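Local coordinates for protein cellobiose 2-epimerase (Ruminococcus albus, PDB 3VW5) that catalyses the reversible epimerization of cellobiose to 4-O-beta-D-glucosyl-D-mannose, acting on an unmodified sugar within an (alpha/alpha)6 barrel, at residues 131-143 / 189-201. The protein carries 2 engineered substitutions. Residues are numbered along the deposited sequence; the frame is centred on the assembly and turned at random.
Sequences ALALAYRLFEDIE and YTELYKADGNEKV. Engineered in segment 131-143: Leu-138 (natural residue Pro).
Leu-192 drops as a knob into a hole formed by Leu-132, Ala-135, Tyr-136 and Phe-139. Its CD2 methyl lies over one face of the Tyr-136 ring, a CH-pi contact 4.2 Å from the ring centroid, while CD1 turns to CB of Phe-139. Three residues beyond Tyr-136, Phe-139 points an edge at the face of Tyr-189, a T-shaped pair with planes 65° apart and centroids separated by 5.1 Å. Val-201 CG2 covers one face of Phe-139, and CG of Glu-143 lies over the opposite face near the rim.

Polar bonds tie down both phenols. Tyr-136 OH donates to OD2 of Asp-196 at 2.5 Å, on the anti side of that oxygen and tilted out of the carboxylate plane. CG of Asp-196 lies anti to the backbone N (chi1 -166°), which carries the carboxylate over to the hydroxyl; ring and carboxylate planes stand 80° apart. A water donates to Tyr-136 OH and Leu-192 O and accepts from Asn-198 N, linking the phenol to the turn at Gly-197. Tyr-189 OH donates to Glu-143 OE2 at 2.7 Å, again from the anti side and somewhat out of the plane. OE2 also bonds to Tyr-152 OH while OE1 pairs with Arg-204, so both oxygens are held.

A phenylalanine in place of Tyr-136 would probably leave Asp-196 OD2 and the bridging water without the hydroxyl they share.

Helix 129-145 thus packs against the C-terminal part of helix 179-196 and the start of helix 199-216 in the (alpha/alpha)6 barrel: an apolar core flanked by two phenol-carboxylate bonds, whose charged acceptors probably polarise both hydroxyls.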
loop_
_atom_site.group_PDB
_atom_site.type_symbol
_atom_site.label_atom_id
_atom_site.label_comp_id
_atom_site.label_asym_id
_atom_site.label_seq_id
_atom_site.Cartn_x
_atom_site.Cartn_y
_atom_site.Cartn_z
ATOM N N ALA A 131 -9.309 1.112 -19.120
ATOM C CA ALA A 131 -8.606 0.937 -17.857
ATOM C C ALA A 131 -8.968 -0.405 -17.197
ATOM O O ALA A 131 -8.104 -1.082 -16.626
ATOM C CB ALA A 131 -8.899 2.107 -16.910
ATOM N N LEU A 132 -10.242 -0.787 -17.274
ATOM C CA LEU A 132 -10.698 -2.086 -16.760
ATOM C C LEU A 132 -10.129 -3.264 -17.570
ATOM O O LEU A 132 -9.700 -4.276 -17.013
ATOM C CB LEU A 132 -12.226 -2.148 -16.748
ATOM C CG LEU A 132 -12.793 -3.467 -16.231
ATOM C CD1 LEU A 132 -12.589 -3.588 -14.737
ATOM C CD2 LEU A 132 -14.260 -3.578 -16.551
ATOM N N ALA A 133 -10.137 -3.127 -18.888
ATOM C CA ALA A 133 -9.468 -4.092 -19.740
ATOM C C ALA A 133 -7.974 -4.290 -19.325
ATOM O O ALA A 133 -7.508 -5.413 -19.139
ATOM C CB ALA A 133 -9.590 -3.678 -21.206
ATOM N N LEU A 134 -7.235 -3.199 -19.174
ATOM C CA LEU A 134 -5.856 -3.284 -18.754
ATOM C C LEU A 134 -5.747 -4.000 -17.407
ATOM O O LEU A 134 -4.842 -4.802 -17.169
ATOM C CB LEU A 134 -5.281 -1.888 -18.651
ATOM C CG LEU A 134 -4.398 -1.449 -19.820
ATOM C CD1 LEU A 134 -4.751 -2.217 -21.063
ATOM C CD2 LEU A 134 -4.531 0.064 -20.031
ATOM N N ALA A 135 -6.685 -3.718 -16.521
ATOM C CA ALA A 135 -6.688 -4.364 -15.228
ATOM C C ALA A 135 -6.798 -5.881 -15.381
ATOM O O ALA A 135 -6.019 -6.637 -14.774
ATOM C CB ALA A 135 -7.796 -3.805 -14.360
ATOM N N TYR A 136 -7.750 -6.331 -16.195
ATOM C CA TYR A 136 -7.930 -7.761 -16.422
ATOM C C TYR A 136 -6.724 -8.322 -17.151
ATOM O O TYR A 136 -6.280 -9.429 -16.870
ATOM C CB TYR A 136 -9.202 -8.028 -17.226
ATOM C CG TYR A 136 -10.465 -8.033 -16.405
ATOM C CD1 TYR A 136 -10.729 -9.070 -15.527
ATOM C CD2 TYR A 136 -11.391 -6.998 -16.502
ATOM C CE1 TYR A 136 -11.880 -9.082 -14.775
ATOM C CE2 TYR A 136 -12.535 -6.998 -15.750
ATOM C CZ TYR A 136 -12.781 -8.051 -14.889
ATOM O OH TYR A 136 -13.929 -8.086 -14.125
ATOM N N ARG A 137 -6.184 -7.545 -18.086
ATOM C CA ARG A 137 -5.009 -7.984 -18.819
ATOM C C ARG A 137 -3.880 -8.359 -17.849
ATOM O O ARG A 137 -3.214 -9.379 -18.023
ATOM C CB ARG A 137 -4.521 -6.919 -19.806
ATOM C CG ARG A 137 -3.368 -7.430 -20.648
ATOM C CD ARG A 137 -2.678 -6.350 -21.444
ATOM N NE ARG A 137 -2.612 -6.695 -22.863
ATOM C CZ ARG A 137 -3.500 -6.289 -23.777
ATOM N NH1 ARG A 137 -4.532 -5.499 -23.434
ATOM N NH2 ARG A 137 -3.355 -6.669 -25.045
ATOM N N LEU A 138 -3.680 -7.521 -16.831
ATOM C CA LEU A 138 -2.609 -7.721 -15.863
ATOM C C LEU A 138 -2.945 -8.819 -14.840
ATOM O O LEU A 138 -2.082 -9.593 -14.430
ATOM C CB LEU A 138 -2.263 -6.400 -15.171
ATOM C CG LEU A 138 -1.712 -5.300 -16.073
ATOM C CD1 LEU A 138 -1.506 -4.034 -15.280
ATOM C CD2 LEU A 138 -0.417 -5.729 -16.734
ATOM N N PHE A 139 -4.202 -8.878 -14.431
ATOM C CA PHE A 139 -4.693 -10.026 -13.676
ATOM C C PHE A 139 -4.360 -11.348 -14.397
ATOM O O PHE A 139 -3.857 -12.278 -13.779
ATOM C CB PHE A 139 -6.198 -9.887 -13.454
ATOM C CG PHE A 139 -6.876 -11.144 -13.003
ATOM C CD1 PHE A 139 -6.851 -11.522 -11.668
ATOM C CD2 PHE A 139 -7.589 -11.928 -13.903
ATOM C CE1 PHE A 139 -7.498 -12.675 -11.239
ATOM C CE2 PHE A 139 -8.246 -13.091 -13.475
ATOM C CZ PHE A 139 -8.200 -13.458 -12.144
ATOM N N GLU A 140 -4.631 -11.424 -15.703
ATOM C CA GLU A 140 -4.319 -12.626 -16.471
ATOM C C GLU A 140 -2.823 -12.924 -16.489
ATOM O O GLU A 140 -2.402 -14.080 -16.335
ATOM C CB GLU A 140 -4.863 -12.522 -17.894
ATOM C CG GLU A 140 -6.357 -12.767 -17.963
ATOM C CD GLU A 140 -6.871 -12.889 -19.380
ATOM O OE1 GLU A 140 -6.432 -12.096 -20.258
ATOM O OE2 GLU A 140 -7.719 -13.788 -19.613
ATOM N N ASP A 141 -2.022 -11.878 -16.668
ATOM C CA ASP A 141 -0.575 -12.020 -16.677
ATOM C C ASP A 141 -0.045 -12.569 -15.360
ATOM O O ASP A 141 0.898 -13.348 -15.358
ATOM C CB ASP A 141 0.116 -10.688 -16.998
ATOM C CG ASP A 141 -0.109 -10.246 -18.430
ATOM O OD1 ASP A 141 -0.657 -11.066 -19.211
ATOM O OD2 ASP A 141 0.265 -9.094 -18.777
ATOM N N ILE A 142 -0.634 -12.155 -14.243
ATOM C CA ILE A 142 -0.156 -12.615 -12.943
ATOM C C ILE A 142 -0.453 -14.097 -12.794
ATOM O O ILE A 142 0.402 -14.883 -12.368
ATOM C CB ILE A 142 -0.787 -11.822 -11.760
ATOM C CG1 ILE A 142 -0.104 -10.465 -11.590
ATOM C CG2 ILE A 142 -0.659 -12.580 -10.448
ATOM C CD1 ILE A 142 -0.814 -9.573 -10.585
ATOM N N GLU A 143 -1.668 -14.477 -13.163
ATOM C CA GLU A 143 -2.099 -15.858 -13.013
ATOM C C GLU A 143 -1.382 -16.803 -13.990
ATOM O O GLU A 143 -1.097 -17.944 -13.650
ATOM C CB GLU A 143 -3.612 -15.968 -13.134
ATOM C CG GLU A 143 -4.389 -15.110 -12.137
ATOM C CD GLU A 143 -4.220 -15.547 -10.691
ATOM O OE1 GLU A 143 -4.509 -16.720 -10.363
ATOM O OE2 GLU A 143 -3.803 -14.704 -9.868
ATOM N N TYR A 189 -7.034 -7.384 -5.970
ATOM C CA TYR A 189 -8.148 -8.223 -6.414
ATOM C C TYR A 189 -9.451 -7.796 -5.766
ATOM O O TYR A 189 -10.508 -7.845 -6.395
ATOM C CB TYR A 189 -7.884 -9.707 -6.150
ATOM C CG TYR A 189 -6.863 -10.307 -7.076
ATOM C CD1 TYR A 189 -6.734 -11.686 -7.202
ATOM C CD2 TYR A 189 -6.025 -9.495 -7.834
ATOM C CE1 TYR A 189 -5.792 -12.247 -8.053
ATOM C CE2 TYR A 189 -5.080 -10.038 -8.697
ATOM C CZ TYR A 189 -4.963 -11.418 -8.797
ATOM O OH TYR A 189 -4.018 -11.972 -9.647
ATOM N N THR A 190 -9.374 -7.381 -4.506
ATOM C CA THR A 190 -10.523 -6.778 -3.847
ATOM C C THR A 190 -11.076 -5.643 -4.701
ATOM O O THR A 190 -12.282 -5.536 -4.880
ATOM C CB THR A 190 -10.176 -6.235 -2.449
ATOM O OG1 THR A 190 -9.723 -7.308 -1.626
ATOM C CG2 THR A 190 -11.401 -5.599 -1.801
ATOM N N GLU A 191 -10.195 -4.810 -5.240
ATOM C CA GLU A 191 -10.626 -3.620 -5.966
ATOM C C GLU A 191 -11.162 -3.985 -7.347
ATOM O O GLU A 191 -12.105 -3.374 -7.816
ATOM C CB GLU A 191 -9.483 -2.583 -6.064
ATOM C CG GLU A 191 -9.869 -1.206 -6.609
ATOM C CD GLU A 191 -10.748 -0.397 -5.649
ATOM O OE1 GLU A 191 -11.098 0.768 -5.981
ATOM O OE2 GLU A 191 -11.091 -0.917 -4.558
ATOM N N LEU A 192 -10.550 -4.975 -7.990
ATOM C CA LEU A 192 -11.003 -5.464 -9.289
ATOM C C LEU A 192 -12.381 -6.083 -9.149
ATOM O O LEU A 192 -13.192 -5.998 -10.051
ATOM C CB LEU A 192 -10.055 -6.532 -9.838
ATOM C CG LEU A 192 -9.687 -6.458 -11.324
ATOM C CD1 LEU A 192 -9.296 -7.842 -11.852
ATOM C CD2 LEU A 192 -10.798 -5.838 -12.153
ATOM N N TYR A 193 -12.641 -6.722 -8.015
ATOM C CA TYR A 193 -13.931 -7.368 -7.824
ATOM C C TYR A 193 -14.986 -6.310 -7.517
ATOM O O TYR A 193 -16.095 -6.357 -8.034
ATOM C CB TYR A 193 -13.861 -8.424 -6.719
ATOM C CG TYR A 193 -15.151 -9.166 -6.511
ATOM C CD1 TYR A 193 -15.467 -10.286 -7.280
ATOM C CD2 TYR A 193 -16.061 -8.743 -5.561
ATOM C CE1 TYR A 193 -16.648 -10.963 -7.102
ATOM C CE2 TYR A 193 -17.252 -9.412 -5.368
ATOM C CZ TYR A 193 -17.543 -10.528 -6.141
ATOM O OH TYR A 193 -18.740 -11.196 -5.948
ATOM N N LYS A 194 -14.622 -5.351 -6.675
ATOM C CA LYS A 194 -15.475 -4.204 -6.395
ATOM C C LYS A 194 -15.887 -3.543 -7.705
ATOM O O LYS A 194 -17.042 -3.170 -7.889
ATOM C CB LYS A 194 -14.728 -3.205 -5.501
ATOM C CG LYS A 194 -15.445 -1.886 -5.260
ATOM C CD LYS A 194 -15.385 -1.512 -3.791
ATOM C CE LYS A 194 -16.783 -1.239 -3.223
ATOM N NZ LYS A 194 -16.763 -1.074 -1.729
ATOM N N ALA A 195 -14.933 -3.422 -8.621
ATOM C CA ALA A 195 -15.167 -2.725 -9.876
ATOM C C ALA A 195 -16.142 -3.427 -10.829
ATOM O O ALA A 195 -16.883 -2.753 -11.560
ATOM C CB ALA A 195 -13.849 -2.449 -10.591
ATOM N N ASP A 196 -16.139 -4.764 -10.837
ATOM C CA ASP A 196 -16.745 -5.496 -11.952
ATOM C C ASP A 196 -17.289 -6.901 -11.637
ATOM O O ASP A 196 -17.788 -7.596 -12.533
ATOM C CB ASP A 196 -15.741 -5.560 -13.105
ATOM C CG ASP A 196 -16.369 -5.987 -14.396
ATOM O OD1 ASP A 196 -17.055 -5.151 -15.021
ATOM O OD2 ASP A 196 -16.170 -7.155 -14.795
ATOM N N GLY A 197 -17.169 -7.307 -10.375
ATOM C CA GLY A 197 -17.754 -8.546 -9.875
ATOM C C GLY A 197 -17.433 -9.882 -10.535
ATOM O O GLY A 197 -18.173 -10.828 -10.339
ATOM N N ASN A 198 -16.349 -9.964 -11.305
ATOM C CA ASN A 198 -15.925 -11.204 -11.972
ATOM C C ASN A 198 -15.584 -12.302 -10.977
ATOM O O ASN A 198 -14.719 -12.120 -10.125
ATOM C CB ASN A 198 -14.728 -10.935 -12.901
ATOM C CG ASN A 198 -14.219 -12.200 -13.609
ATOM O OD1 ASN A 198 -13.009 -12.435 -13.705
ATOM N ND2 ASN A 198 -15.140 -13.007 -14.111
ATOM N N GLU A 199 -16.262 -13.440 -11.088
ATOM C CA GLU A 199 -16.122 -14.512 -10.109
ATOM C C GLU A 199 -14.777 -15.259 -10.199
ATOM O O GLU A 199 -14.327 -15.875 -9.229
ATOM C CB GLU A 199 -17.305 -15.480 -10.204
ATOM C CG GLU A 199 -18.158 -15.564 -8.922
ATOM C CD GLU A 199 -18.799 -14.226 -8.523
ATOM O OE1 GLU A 199 -18.800 -13.910 -7.306
ATOM O OE2 GLU A 199 -19.306 -13.498 -9.418
ATOM N N LYS A 200 -14.131 -15.205 -11.358
ATOM C CA LYS A 200 -12.803 -15.800 -11.488
ATOM C C LYS A 200 -11.832 -15.051 -10.577
ATOM O O LYS A 200 -10.972 -15.660 -9.940
ATOM C CB LYS A 200 -12.315 -15.747 -12.939
ATOM C CG LYS A 200 -12.089 -17.103 -13.602
ATOM C CD LYS A 200 -13.300 -17.544 -14.397
ATOM C CE LYS A 200 -12.904 -18.375 -15.618
ATOM N NZ LYS A 200 -13.612 -17.910 -16.871
ATOM N N VAL A 201 -11.975 -13.726 -10.521
ATOM C CA VAL A 201 -11.169 -12.887 -9.635
ATOM C C VAL A 201 -11.453 -13.202 -8.150
ATOM O O VAL A 201 -10.532 -13.359 -7.352
ATOM C CB VAL A 201 -11.357 -11.365 -9.956
ATOM C CG1 VAL A 201 -10.541 -10.476 -9.010
ATOM C CG2 VAL A 201 -10.967 -11.084 -11.383
HETATM O O HOH W 1 -14.095 -8.148 -11.494
#